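Local coordinates for protein serine-pyruvate aminotransferase (agxt) (Sulfolobus solfataricus, PDB 3ZRQ) that probably transfers amino groups between serine or alanine and 2-oxo acids such as pyruvate and glyoxylate, using pyridoxal 5'-phosphate as its cofactor, at residues L57-G62 with L221-W226; V114-V119 with K147-K152; L133-T138 with V165-A170; L159-G164 with V180-T185. All coordinates share one frame; numbering follows the deposited sequence. Where two conformers were deposited one is given.

Contact 1: L57-G62 with L221-W226; sequences LIIPGG and LDLRNW. With PMP (4'-deoxy-4'-aminopyridoxal-5'-phosphate), chain C.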
loop_
_atom_site.group_PDB
_atom_site.type_symbol
_atom_site.label_atom_id
_atom_site.label_comp_id
_atom_site.label_asym_id
_atom_site.label_seq_id
_atom_site.Cartn_x
_atom_site.Cartn_y
_atom_site.Cartn_z
ATOM N N LEU A 57 9.773 -27.377 -2.044
ATOM C CA LEU A 57 8.759 -27.201 -1.004
ATOM C C LEU A 57 8.973 -25.852 -0.329
ATOM O O LEU A 57 10.115 -25.412 -0.135
ATOM C CB LEU A 57 8.809 -28.307 0.059
ATOM C CG LEU A 57 8.525 -29.742 -0.423
ATOM C CD1 LEU A 57 9.841 -30.416 -0.603
ATOM C CD2 LEU A 57 7.647 -30.535 0.541
ATOM N N ILE A 58 7.864 -25.212 0.005
ATOM C CA ILE A 58 7.885 -23.946 0.712
ATOM C C ILE A 58 7.028 -24.176 1.938
ATOM O O ILE A 58 5.848 -24.506 1.828
ATOM C CB ILE A 58 7.379 -22.798 -0.196
ATOM C CG1 ILE A 58 8.318 -22.633 -1.417
ATOM C CG2 ILE A 58 7.240 -21.500 0.614
ATOM C CD1 ILE A 58 7.803 -21.695 -2.516
ATOM N N ILE A 59 7.637 -24.039 3.111
ATOM C CA ILE A 59 6.977 -24.352 4.388
ATOM C C ILE A 59 7.001 -23.141 5.314
ATOM O O ILE A 59 7.786 -22.209 5.101
ATOM C CB ILE A 59 7.611 -25.585 5.112
ATOM C CG1 ILE A 59 9.064 -25.301 5.598
ATOM C CG2 ILE A 59 7.541 -26.827 4.191
ATOM C CD1 ILE A 59 9.697 -26.420 6.488
ATOM N N PRO A 60 6.116 -23.130 6.326
ATOM C CA PRO A 60 6.165 -21.988 7.265
ATOM C C PRO A 60 7.410 -21.963 8.179
ATOM O O PRO A 60 7.960 -23.019 8.544
ATOM C CB PRO A 60 4.905 -22.163 8.119
ATOM C CG PRO A 60 4.039 -23.148 7.382
ATOM C CD PRO A 60 4.984 -24.038 6.594
ATOM N N GLY A 61 7.826 -20.746 8.530
ATOM C CA GLY A 61 8.835 -20.500 9.575
ATOM C C GLY A 61 10.044 -19.809 8.968
ATOM O O GLY A 61 10.044 -18.590 8.749
ATOM N N GLY A 62 11.085 -20.582 8.680
ATOM C CA GLY A 62 12.299 -20.006 8.052
ATOM C C GLY A 62 13.414 -21.012 7.898
ATOM O O GLY A 62 13.165 -22.216 7.758
ATOM N N LEU A 221 6.488 -30.413 10.896
ATOM C CA LEU A 221 7.728 -30.332 10.111
ATOM C C LEU A 221 8.064 -31.611 9.343
ATOM O O LEU A 221 9.161 -31.754 8.794
ATOM C CB LEU A 221 8.898 -29.868 10.986
ATOM C CG LEU A 221 8.674 -28.499 11.671
ATOM C CD1 LEU A 221 9.928 -28.138 12.507
ATOM C CD2 LEU A 221 8.372 -27.386 10.632
ATOM N N ASP A 222 7.109 -32.530 9.292
ATOM C CA ASP A 222 7.228 -33.691 8.409
ATOM C C ASP A 222 6.911 -33.250 6.973
ATOM O O ASP A 222 5.767 -32.853 6.647
ATOM C CB ASP A 222 6.283 -34.806 8.874
ATOM C CG ASP A 222 6.464 -36.138 8.081
ATOM O OD1 ASP A 222 7.158 -36.170 7.027
ATOM O OD2 ASP A 222 5.898 -37.153 8.558
ATOM N N LEU A 223 7.920 -33.292 6.118
ATOM C CA LEU A 223 7.769 -32.856 4.747
ATOM C C LEU A 223 6.701 -33.651 3.965
ATOM O O LEU A 223 6.143 -33.120 2.977
ATOM C CB LEU A 223 9.097 -32.905 4.000
ATOM C CG LEU A 223 10.177 -31.922 4.471
ATOM C CD1 LEU A 223 11.471 -32.151 3.656
ATOM C CD2 LEU A 223 9.680 -30.442 4.336
ATOM N N ARG A 224 6.421 -34.889 4.405
ATOM C CA ARG A 224 5.353 -35.728 3.783
ATOM C C ARG A 224 3.989 -35.039 3.869
ATOM O O ARG A 224 3.158 -35.179 2.973
ATOM C CB ARG A 224 5.277 -37.119 4.432
ATOM C CG ARG A 224 6.482 -38.001 4.165
ATOM C CD ARG A 224 6.499 -39.187 5.116
ATOM N NE ARG A 224 7.737 -39.943 4.952
ATOM C CZ ARG A 224 8.892 -39.588 5.506
ATOM N NH1 ARG A 224 8.959 -38.496 6.283
ATOM N NH2 ARG A 224 9.968 -40.330 5.311
ATOM N N ASN A 225 3.773 -34.280 4.945
ATOM C CA ASN A 225 2.521 -33.542 5.132
ATOM C C ASN A 225 2.341 -32.334 4.209
ATOM O O ASN A 225 1.199 -31.947 3.904
ATOM C CB ASN A 225 2.353 -33.119 6.585
ATOM C CG ASN A 225 2.004 -34.275 7.505
ATOM O OD1 ASN A 225 1.317 -35.199 7.095
ATOM N ND2 ASN A 225 2.419 -34.191 8.788
ATOM N N TRP A 226 3.460 -31.737 3.783
ATOM C CA TRP A 226 3.460 -30.560 2.885
ATOM C C TRP A 226 3.509 -30.954 1.424
ATOM O O TRP A 226 3.083 -30.185 0.568
ATOM C CB TRP A 226 4.631 -29.582 3.214
ATOM C CG TRP A 226 4.429 -28.935 4.553
ATOM C CD1 TRP A 226 5.053 -29.265 5.726
ATOM C CD2 TRP A 226 3.492 -27.894 4.871
ATOM N NE1 TRP A 226 4.569 -28.476 6.756
ATOM C CE2 TRP A 226 3.629 -27.616 6.252
ATOM C CE3 TRP A 226 2.566 -27.155 4.117
ATOM C CZ2 TRP A 226 2.868 -26.633 6.904
ATOM C CZ3 TRP A 226 1.809 -26.189 4.750
ATOM C CH2 TRP A 226 1.979 -25.913 6.137
HETATM N N1 PMP C . 21.301 -20.762 8.687
HETATM C C2 PMP C . 21.988 -19.596 8.535
HETATM C C2A PMP C . 23.274 -19.651 7.756
HETATM C C3 PMP C . 21.441 -18.380 8.953
HETATM O O3 PMP C . 22.082 -17.225 8.645
HETATM C C4 PMP C . 20.248 -18.419 9.694
HETATM C C4A PMP C . 19.755 -17.223 10.461
HETATM N N4A PMP C . 19.669 -16.095 9.629
HETATM C C5 PMP C . 19.573 -19.639 9.863
HETATM C C6 PMP C . 20.119 -20.810 9.362
HETATM C C5A PMP C . 18.224 -19.752 10.564
HETATM O O4P PMP C . 17.263 -19.078 9.758
HETATM P P PMP C . 15.927 -18.494 10.447
HETATM O O1P PMP C . 16.298 -17.401 11.426
HETATM O O2P PMP C . 15.215 -19.627 11.165
HETATM O O3P PMP C . 15.109 -17.972 9.297
#
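Pro-60 and Ile-59 lie over the same face of the Trp-226 indole, and here the packing is tight. Pro-60 CD sits over the six-membered ring, 3.4 Å from Trp-226 CZ2, while Ile-59 CG2 covers the five-membered ring 4.0 Å from its centroid; both are CH-pi contacts. A compact, rigid proline ring and a branched isoleucine suit a wide aromatic surface. Trp-226 CG stands anti to its own carbonyl carbon (chi1 -68°), which carries the ring toward the strand, and NE1 bonds to the carbonyl of Tyr-220. A leucine at Trp-226 would probably strip Pro-60 CD and Ile-59 CG2 of their aromatic face and leave that carbonyl without its indole donor. Away from the indole the fit slackens: Leu-57 CD2 is 4.3 Å from Leu-223 CD2, and Ile-59 CD1 only grazes Leu-221 CD2 at 4.5 Å. Asp-222, the N-cap, accepts from Arg-224 N through OD1 at 3.0 Å; NH1 of the partly exposed Arg-224 reaches that oxygen from the other face of the carboxylate plane, a salt bridge. A helix start thus meets strand 55-59, outermost within this chain in the large-domain sheet of a class-V aminotransferase, where the glycine-rich turn approaches the cofactor phosphate.

Contact 2: V114-V119 with K147-K152; sequences VKPGEV and KDVINK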
loop_
_atom_site.group_PDB
_atom_site.type_symbol
_atom_site.label_atom_id
_atom_site.label_comp_id
_atom_site.label_asym_id
_atom_site.label_seq_id
_atom_site.Cartn_x
_atom_site.Cartn_y
_atom_site.Cartn_z
ATOM N N VAL A 114 36.259 -25.731 7.240
ATOM C CA VAL A 114 36.700 -27.138 7.180
ATOM C C VAL A 114 37.054 -27.482 5.762
ATOM O O VAL A 114 36.234 -27.328 4.861
ATOM C CB VAL A 114 35.603 -28.137 7.696
ATOM C CG1 VAL A 114 36.151 -29.570 7.674
ATOM C CG2 VAL A 114 35.181 -27.747 9.129
ATOM N N LYS A 115 38.289 -27.943 5.550
ATOM C CA LYS A 115 38.752 -28.202 4.186
ATOM C C LYS A 115 38.065 -29.420 3.621
ATOM O O LYS A 115 37.755 -30.337 4.380
ATOM C CB LYS A 115 40.273 -28.403 4.158
ATOM C CG LYS A 115 41.028 -27.116 3.939
ATOM C CD LYS A 115 41.043 -26.265 5.179
ATOM C CE LYS A 115 41.244 -24.776 4.822
ATOM N NZ LYS A 115 41.012 -23.940 6.028
ATOM N N PRO A 116 37.833 -29.444 2.300
ATOM C CA PRO A 116 37.222 -30.617 1.676
ATOM C C PRO A 116 37.983 -31.924 1.993
ATOM O O PRO A 116 37.360 -32.994 2.091
ATOM C CB PRO A 116 37.318 -30.316 0.184
ATOM C CG PRO A 116 37.287 -28.806 0.108
ATOM C CD PRO A 116 37.914 -28.293 1.370
ATOM N N GLY A 117 39.308 -31.820 2.138
ATOM C CA GLY A 117 40.152 -32.955 2.507
ATOM C C GLY A 117 39.814 -33.559 3.852
ATOM O O GLY A 117 39.823 -34.781 3.993
ATOM N N GLU A 118 39.541 -32.696 4.835
ATOM C CA GLU A 118 39.205 -33.114 6.194
ATOM C C GLU A 118 37.818 -33.783 6.271
ATOM O O GLU A 118 37.603 -34.697 7.088
ATOM C CB GLU A 118 39.323 -31.925 7.155
ATOM C CG GLU A 118 40.653 -31.186 6.955
ATOM C CD GLU A 118 40.750 -29.784 7.580
ATOM O OE1 GLU A 118 39.786 -28.969 7.556
ATOM O OE2 GLU A 118 41.851 -29.481 8.079
ATOM N N VAL A 119 36.883 -33.334 5.431
ATOM C CA VAL A 119 35.549 -33.970 5.357
ATOM C C VAL A 119 35.686 -35.345 4.681
ATOM O O VAL A 119 35.126 -36.342 5.144
ATOM C CB VAL A 119 34.509 -33.109 4.594
ATOM C CG1 VAL A 119 33.079 -33.707 4.712
ATOM C CG2 VAL A 119 34.524 -31.659 5.093
ATOM N N LYS A 147 30.879 -27.197 -3.477
ATOM C CA LYS A 147 31.125 -28.011 -4.665
ATOM C C LYS A 147 32.331 -28.952 -4.463
ATOM O O LYS A 147 32.238 -30.148 -4.762
ATOM C CB LYS A 147 31.371 -27.131 -5.887
ATOM C CG LYS A 147 31.532 -27.895 -7.186
ATOM C CD LYS A 147 32.181 -26.998 -8.227
ATOM C CE LYS A 147 32.174 -27.640 -9.588
ATOM N NZ LYS A 147 32.665 -26.675 -10.619
ATOM N N ASP A 148 33.442 -28.401 -3.971
ATOM C CA ASP A 148 34.659 -29.192 -3.740
ATOM C C ASP A 148 34.459 -30.289 -2.702
ATOM O O ASP A 148 34.881 -31.417 -2.930
ATOM C CB ASP A 148 35.845 -28.304 -3.351
ATOM C CG ASP A 148 36.293 -27.373 -4.485
ATOM O OD1 ASP A 148 35.936 -27.605 -5.662
ATOM O OD2 ASP A 148 37.012 -26.400 -4.181
ATOM N N VAL A 149 33.819 -29.954 -1.573
ATOM C CA VAL A 149 33.452 -30.958 -0.547
ATOM C C VAL A 149 32.619 -32.093 -1.150
ATOM O O VAL A 149 32.937 -33.265 -0.965
ATOM C CB VAL A 149 32.660 -30.340 0.632
ATOM C CG1 VAL A 149 32.219 -31.420 1.616
ATOM C CG2 VAL A 149 33.477 -29.320 1.365
ATOM N N ILE A 150 31.561 -31.745 -1.874
ATOM C CA ILE A 150 30.635 -32.749 -2.395
ATOM C C ILE A 150 31.304 -33.683 -3.417
ATOM O O ILE A 150 31.080 -34.899 -3.392
ATOM C CB ILE A 150 29.372 -32.113 -3.000
ATOM C CG1 ILE A 150 28.573 -31.410 -1.906
ATOM C CG2 ILE A 150 28.496 -33.181 -3.674
ATOM C CD1 ILE A 150 27.552 -30.457 -2.442
ATOM N N ASN A 151 32.110 -33.114 -4.311
ATOM C CA ASN A 151 32.813 -33.913 -5.309
ATOM C C ASN A 151 33.641 -35.018 -4.653
ATOM O O ASN A 151 33.694 -36.137 -5.150
ATOM C CB ASN A 151 33.667 -33.030 -6.226
ATOM C CG ASN A 151 32.866 -32.442 -7.377
ATOM O OD1 ASN A 151 31.640 -32.542 -7.406
ATOM N ND2 ASN A 151 33.557 -31.831 -8.333
ATOM N N LYS A 152 34.254 -34.696 -3.521
ATOM C CA LYS A 152 35.022 -35.651 -2.737
ATOM C C LYS A 152 34.174 -36.675 -1.964
ATOM O O LYS A 152 34.522 -37.858 -1.937
ATOM C CB LYS A 152 35.936 -34.918 -1.766
ATOM C CG LYS A 152 37.130 -34.258 -2.438
ATOM C CD LYS A 152 38.043 -33.633 -1.414
ATOM C CE LYS A 152 38.997 -32.618 -2.055
ATOM N NZ LYS A 152 39.922 -33.250 -3.038
#
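Pro-116 and Asp-148 run alongside each other in one direction, with Pro-116 CG 3.8 Å from Asp-148 CB; the carboxylate of Asp-148, a calcium ligand, is not part of this touch. The pyrrolidine ring wedges against three side chains of the other helix. Val-149 CG2 meets Pro-116 CG at 4.0 Å, and the aliphatic end of Lys-152 passes alongside, CE 3.6 Å from Pro-116 CB. A bend at the last torsion of Lys-152 (chi4 -63°) turns NZ off the line of its methylenes. Deeper in, Val-119 and Val-149 meet nearly perpendicular, Val-119 CG1 to Val-149 CG1 3.9 Å, two compact branched groups suited to close packing between helices. Proline fits the first turn of a helix, where no backbone N-H is needed, and Lys-115 before it is the N-cap. Val-119 also rests on Val-83 and Val-149 on Leu-133, which places both helices on one face of the parallel part of the mixed central sheet, as neighbouring crossover helices of a beta-alpha-beta fold.

Contact 3: L133-T138 with V165-A170; sequences LTHVET and VSSVGA. With PMP (4'-deoxy-4'-aminopyridoxal-5'-phosphate), chain C.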
loop_
_atom_site.group_PDB
_atom_site.type_symbol
_atom_site.label_atom_id
_atom_site.label_comp_id
_atom_site.label_asym_id
_atom_site.label_seq_id
_atom_site.Cartn_x
_atom_site.Cartn_y
_atom_site.Cartn_z
ATOM N N LEU A 133 26.170 -29.499 5.487
ATOM C CA LEU A 133 27.086 -28.392 5.181
ATOM C C LEU A 133 26.390 -27.021 5.337
ATOM O O LEU A 133 25.150 -26.939 5.229
ATOM C CB LEU A 133 27.542 -28.557 3.734
ATOM C CG LEU A 133 28.163 -29.897 3.346
ATOM C CD1 LEU A 133 28.567 -29.835 1.876
ATOM C CD2 LEU A 133 29.361 -30.140 4.268
ATOM N N THR A 134 27.170 -25.970 5.622
ATOM C CA THR A 134 26.666 -24.584 5.591
ATOM C C THR A 134 27.328 -23.841 4.423
ATOM O O THR A 134 28.554 -23.703 4.402
ATOM C CB THR A 134 26.990 -23.838 6.888
ATOM O OG1 THR A 134 26.659 -24.640 8.026
ATOM C CG2 THR A 134 26.223 -22.517 6.962
ATOM N N HIS A 135 26.545 -23.334 3.470
ATOM C CA HIS A 135 27.146 -22.674 2.297
ATOM C C HIS A 135 27.826 -21.370 2.748
ATOM O O HIS A 135 29.013 -21.175 2.524
ATOM C CB HIS A 135 26.120 -22.446 1.176
ATOM C CG HIS A 135 26.718 -22.183 -0.169
ATOM N ND1 HIS A 135 25.954 -22.149 -1.319
ATOM C CD2 HIS A 135 28.003 -21.972 -0.564
ATOM C CE1 HIS A 135 26.736 -21.918 -2.365
ATOM N NE2 HIS A 135 27.986 -21.813 -1.934
ATOM N N VAL A 136 27.088 -20.498 3.426
ATOM C CA VAL A 136 27.676 -19.311 4.001
ATOM C C VAL A 136 27.314 -19.297 5.474
ATOM O O VAL A 136 26.129 -19.354 5.833
ATOM C CB VAL A 136 27.169 -18.001 3.294
ATOM C CG1 VAL A 136 27.490 -16.752 4.138
ATOM C CG2 VAL A 136 27.732 -17.871 1.902
ATOM N N GLU A 137 28.347 -19.278 6.319
ATOM C CA GLU A 137 28.200 -19.186 7.757
ATOM C C GLU A 137 28.059 -17.720 8.174
ATOM O O GLU A 137 29.032 -16.958 8.215
ATOM C CB GLU A 137 29.405 -19.852 8.458
ATOM C CG GLU A 137 29.484 -19.630 9.977
ATOM C CD GLU A 137 28.206 -20.129 10.680
ATOM O OE1 GLU A 137 27.834 -21.305 10.447
ATOM O OE2 GLU A 137 27.588 -19.329 11.418
ATOM N N THR A 138 26.831 -17.338 8.526
ATOM C CA THR A 138 26.455 -15.941 8.705
ATOM C C THR A 138 27.186 -15.291 9.872
ATOM O O THR A 138 27.442 -14.072 9.830
ATOM C CB THR A 138 24.909 -15.819 8.914
ATOM O OG1 THR A 138 24.251 -16.607 7.918
ATOM C CG2 THR A 138 24.425 -14.379 8.802
ATOM N N VAL A 165 20.795 -20.722 3.486
ATOM C CA VAL A 165 20.046 -19.562 4.008
ATOM C C VAL A 165 20.682 -18.195 3.649
ATOM O O VAL A 165 19.955 -17.267 3.236
ATOM C CB VAL A 165 19.768 -19.681 5.536
ATOM C CG1 VAL A 165 19.247 -18.382 6.093
ATOM C CG2 VAL A 165 18.752 -20.851 5.823
ATOM N N SER A 166 22.005 -18.055 3.813
ATOM C CA SER A 166 22.708 -16.824 3.416
ATOM C C SER A 166 23.494 -16.958 2.094
ATOM O O SER A 166 24.492 -16.240 1.859
ATOM C CB SER A 166 23.650 -16.358 4.528
ATOM O OG SER A 166 22.947 -15.893 5.649
ATOM N N SER A 167 23.072 -17.872 1.232
ATOM C CA SER A 167 23.759 -18.017 -0.058
ATOM C C SER A 167 22.851 -18.022 -1.295
ATOM O O SER A 167 23.212 -17.432 -2.325
ATOM C CB SER A 167 24.673 -19.253 -0.072
ATOM O OG SER A 167 23.901 -20.428 -0.297
ATOM N N VAL A 168 21.700 -18.687 -1.197
ATOM C CA VAL A 168 20.791 -18.822 -2.324
ATOM C C VAL A 168 20.255 -17.444 -2.747
ATOM O O VAL A 168 19.753 -16.690 -1.928
ATOM C CB VAL A 168 19.653 -19.850 -2.051
ATOM C CG1 VAL A 168 18.681 -19.939 -3.236
ATOM C CG2 VAL A 168 20.283 -21.249 -1.764
ATOM N N GLY A 169 20.451 -17.136 -4.033
ATOM C CA GLY A 169 20.061 -15.867 -4.639
ATOM C C GLY A 169 21.207 -14.884 -4.777
ATOM O O GLY A 169 21.019 -13.768 -5.302
ATOM N N ALA A 170 22.393 -15.291 -4.322
ATOM C CA ALA A 170 23.575 -14.420 -4.295
ATOM C C ALA A 170 24.874 -15.116 -4.730
ATOM O O ALA A 170 25.752 -14.473 -5.312
ATOM C CB ALA A 170 23.755 -13.844 -2.933
HETATM N N1 PMP C . 21.301 -20.762 8.687
HETATM C C2 PMP C . 21.988 -19.596 8.535
HETATM C C2A PMP C . 23.274 -19.651 7.756
HETATM C C3 PMP C . 21.441 -18.380 8.953
HETATM O O3 PMP C . 22.082 -17.225 8.645
HETATM C C4 PMP C . 20.248 -18.419 9.694
HETATM C C4A PMP C . 19.755 -17.223 10.461
HETATM N N4A PMP C . 19.669 -16.095 9.629
HETATM C C5 PMP C . 19.573 -19.639 9.863
HETATM C C6 PMP C . 20.119 -20.810 9.362
HETATM C C5A PMP C . 18.224 -19.752 10.564
HETATM O O4P PMP C . 17.263 -19.078 9.758
HETATM P P PMP C . 15.927 -18.494 10.447
HETATM O O1P PMP C . 16.298 -17.401 11.426
HETATM O O2P PMP C . 15.215 -19.627 11.165
HETATM O O3P PMP C . 15.109 -17.972 9.297
HETATM O O HOH W 1 24.105 -20.292 4.105
#
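Thr-138 OG1 and Ser-166 OG each stand anti to their own carbonyl carbon (chi1 -47° and -69°), which brings the hydroxyls together in a hydrogen bond of 2.7 Å in one of the two conformers of Ser-166. The site is the cofactor pocket at the C-terminal ends of the parallel strands, as in other fold-type I aminotransferases. Thr-138 OG1 also bonds to PMP O3, modelled so short that its exact length is doubtful. Val-165 supports one face of the pyridine ring, CG1 3.6 Å from PMP C3, a small branched surface suited to a flat ring. Behind the pocket Val-136 CB packs on Ser-166 O at 3.5 Å, and Ser-167 OG lies 2.9 Å from His-135 ND1, obliquely to the imidazole. Replacing His-135 with leucine would probably remove the ring nitrogen beside Ser-167 OG and Tyr-183 OH, leaving both hydroxyls facing hydrocarbon there. Between the backbones, one water accepts from Val-136 N and from Ser-166 N, each at 3.1 Å.

Contact 4: L159-G164 with V180-T185; sequences LIVVDG and VDVYLT. With PMP (4'-deoxy-4'-aminopyridoxal-5'-phosphate), chain C.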
loop_
_atom_site.group_PDB
_atom_site.type_symbol
_atom_site.label_atom_id
_atom_site.label_comp_id
_atom_site.label_asym_id
_atom_site.label_seq_id
_atom_site.Cartn_x
_atom_site.Cartn_y
_atom_site.Cartn_z
ATOM N N LEU A 159 23.207 -39.245 1.994
ATOM C CA LEU A 159 22.465 -37.971 1.830
ATOM C C LEU A 159 23.348 -36.759 2.137
ATOM O O LEU A 159 24.104 -36.768 3.113
ATOM C CB LEU A 159 21.245 -37.939 2.761
ATOM C CG LEU A 159 20.093 -38.924 2.503
ATOM C CD1 LEU A 159 18.979 -38.793 3.582
ATOM C CD2 LEU A 159 19.520 -38.793 1.068
ATOM N N ILE A 160 23.234 -35.714 1.309
ATOM C CA ILE A 160 23.956 -34.467 1.546
ATOM C C ILE A 160 22.980 -33.286 1.583
ATOM O O ILE A 160 22.215 -33.095 0.658
ATOM C CB ILE A 160 25.051 -34.200 0.485
ATOM C CG1 ILE A 160 26.116 -35.313 0.494
ATOM C CG2 ILE A 160 25.756 -32.857 0.737
ATOM C CD1 ILE A 160 27.077 -35.187 -0.689
ATOM N N VAL A 161 23.005 -32.542 2.682
ATOM C CA VAL A 161 22.169 -31.356 2.820
ATOM C C VAL A 161 23.031 -30.100 2.981
ATOM O O VAL A 161 24.080 -30.112 3.677
ATOM C CB VAL A 161 21.113 -31.485 3.964
ATOM C CG1 VAL A 161 20.393 -32.845 3.908
ATOM C CG2 VAL A 161 21.721 -31.248 5.331
ATOM N N VAL A 162 22.601 -29.018 2.315
ATOM C CA VAL A 162 23.308 -27.744 2.414
ATOM C C VAL A 162 22.361 -26.655 2.900
ATOM O O VAL A 162 21.282 -26.444 2.313
ATOM C CB VAL A 162 23.926 -27.313 1.058
ATOM C CG1 VAL A 162 24.669 -25.963 1.194
ATOM C CG2 VAL A 162 24.854 -28.413 0.518
ATOM N N ASP A 163 22.750 -26.013 3.992
ATOM C CA ASP A 163 22.084 -24.821 4.466
ATOM C C ASP A 163 22.590 -23.644 3.598
ATOM O O ASP A 163 23.728 -23.162 3.779
ATOM C CB ASP A 163 22.362 -24.647 5.960
ATOM C CG ASP A 163 22.019 -23.266 6.475
ATOM O OD1 ASP A 163 21.499 -22.412 5.708
ATOM O OD2 ASP A 163 22.297 -23.019 7.668
ATOM N N GLY A 164 21.749 -23.261 2.624
ATOM C CA GLY A 164 21.939 -22.067 1.787
ATOM C C GLY A 164 21.125 -20.836 2.197
ATOM O O GLY A 164 20.824 -19.980 1.355
ATOM N N VAL A 180 23.120 -32.608 -4.803
ATOM C CA VAL A 180 22.763 -32.336 -3.415
ATOM C C VAL A 180 21.403 -32.946 -3.225
ATOM O O VAL A 180 20.589 -32.931 -4.151
ATOM C CB VAL A 180 22.716 -30.810 -3.137
ATOM C CG1 VAL A 180 22.202 -30.514 -1.733
ATOM C CG2 VAL A 180 24.092 -30.220 -3.293
ATOM N N ASP A 181 21.146 -33.498 -2.036
ATOM C CA ASP A 181 19.848 -34.112 -1.765
ATOM C C ASP A 181 18.820 -33.168 -1.160
ATOM O O ASP A 181 17.637 -33.282 -1.466
ATOM C CB ASP A 181 20.020 -35.387 -0.933
ATOM C CG ASP A 181 20.857 -36.410 -1.673
ATOM O OD1 ASP A 181 20.352 -36.933 -2.700
ATOM O OD2 ASP A 181 22.019 -36.610 -1.275
ATOM N N VAL A 182 19.277 -32.276 -0.290
ATOM C CA VAL A 182 18.448 -31.165 0.218
ATOM C C VAL A 182 19.263 -29.884 0.162
ATOM O O VAL A 182 20.298 -29.767 0.825
ATOM C CB VAL A 182 17.951 -31.402 1.675
ATOM C CG1 VAL A 182 17.098 -30.242 2.158
ATOM C CG2 VAL A 182 17.154 -32.699 1.781
ATOM N N TYR A 183 18.801 -28.913 -0.624
ATOM C CA TYR A 183 19.386 -27.562 -0.586
ATOM C C TYR A 183 18.280 -26.684 -0.021
ATOM O O TYR A 183 17.142 -26.709 -0.523
ATOM C CB TYR A 183 19.798 -27.081 -1.995
ATOM C CG TYR A 183 21.144 -26.378 -2.036
ATOM C CD1 TYR A 183 21.357 -25.172 -1.351
ATOM C CD2 TYR A 183 22.206 -26.935 -2.729
ATOM C CE1 TYR A 183 22.593 -24.540 -1.377
ATOM C CE2 TYR A 183 23.459 -26.316 -2.766
ATOM C CZ TYR A 183 23.648 -25.119 -2.087
ATOM O OH TYR A 183 24.883 -24.510 -2.105
ATOM N N LEU A 184 18.572 -25.944 1.043
ATOM C CA LEU A 184 17.519 -25.144 1.666
ATOM C C LEU A 184 17.914 -23.665 1.816
ATOM O O LEU A 184 19.104 -23.305 1.759
ATOM C CB LEU A 184 17.095 -25.750 3.024
ATOM C CG LEU A 184 18.158 -25.818 4.134
ATOM C CD1 LEU A 184 18.132 -24.536 4.989
ATOM C CD2 LEU A 184 17.875 -27.054 5.025
ATOM N N THR A 185 16.907 -22.820 2.009
ATOM C CA THR A 185 17.123 -21.395 2.243
ATOM C C THR A 185 15.912 -20.822 2.993
ATOM O O THR A 185 15.015 -21.586 3.446
ATOM C CB THR A 185 17.515 -20.615 0.904
ATOM O OG1 THR A 185 17.940 -19.264 1.187
ATOM C CG2 THR A 185 16.381 -20.580 -0.109
HETATM N N1 PMP C . 21.301 -20.762 8.687
HETATM C C2 PMP C . 21.988 -19.596 8.535
HETATM C C2A PMP C . 23.274 -19.651 7.756
HETATM C C3 PMP C . 21.441 -18.380 8.953
HETATM O O3 PMP C . 22.082 -17.225 8.645
HETATM C C4 PMP C . 20.248 -18.419 9.694
HETATM C C4A PMP C . 19.755 -17.223 10.461
HETATM N N4A PMP C . 19.669 -16.095 9.629
HETATM C C5 PMP C . 19.573 -19.639 9.863
HETATM C C6 PMP C . 20.119 -20.810 9.362
HETATM C C5A PMP C . 18.224 -19.752 10.564
HETATM O O4P PMP C . 17.263 -19.078 9.758
HETATM P P PMP C . 15.927 -18.494 10.447
HETATM O O1P PMP C . 16.298 -17.401 11.426
HETATM O O2P PMP C . 15.215 -19.627 11.165
HETATM O O3P PMP C . 15.109 -17.972 9.297
#
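The Tyr-183 ring carries Val-162 on one face, CB 3.8 Å above its centre and 9° off the normal, while Gly-164 CA approaches the edge near CE1. The two strands are parallel neighbours in the central sheet of the aminotransferase large domain, so Val-162 and Tyr-183 share one surface and Val-161 and Val-182 the other, where Val-161 CG1, in one of its two conformers, lies 3.6 Å from Val-182 CB. Branched valines suit an extended backbone. At position 164 a beta carbon would run into the tyrosine ring and Leu-184 O, which explains the glycine. The bonds from Leu-184 N to Val-162 O (3.0 Å) and Val-162 N to Val-182 O are straight; that from Gly-164 N to Leu-184 O is weak. At the start of the pairing Ile-160 O accepts from both Asp-181 N and Val-182 N, and Ile-160 N gives its hydrogen to the anti lone pair of Asp-181 OD2 at 3.0 Å. That carboxylate, buried, is also satisfied by Arg-154 and Ser-203. At the far end Thr-185 OG1 donates to Gly-164 O from above the carbonyl plane. On the Val-161 side, Asp-163 accepts from Val-165 N through OD1 and brings OD2 to within 2.7 Å of PMP N1, the pyridine nitrogen.

Contacts 3 and 4 are continuous: strands 128-134 and 157-163 are neighbours, with Leu-133 N 2.8 Å from Val-161 O and His-135 N 2.8 Å from Asp-163 O, both probable hydrogen bonds. Together they meet the pyridine end of PMP, at O3 and N1. Contact 1, its nearest atoms about 5 Å from those of contact 4, approaches the phosphate end through Gly-62, and its Trp-226 side chain lies about 7 Å from another bound PMP. Contact 2 is away from the cofactor but backs the same sheet: Val-149 CG1 packs on Leu-133 CD1 at 4.0 Å, and Ile-150 CD1 on Val-180 CG2 at 3.6 Å. Along the chain, contacts 2, 3 and 4 are nested inside the loop that contact 1 closes.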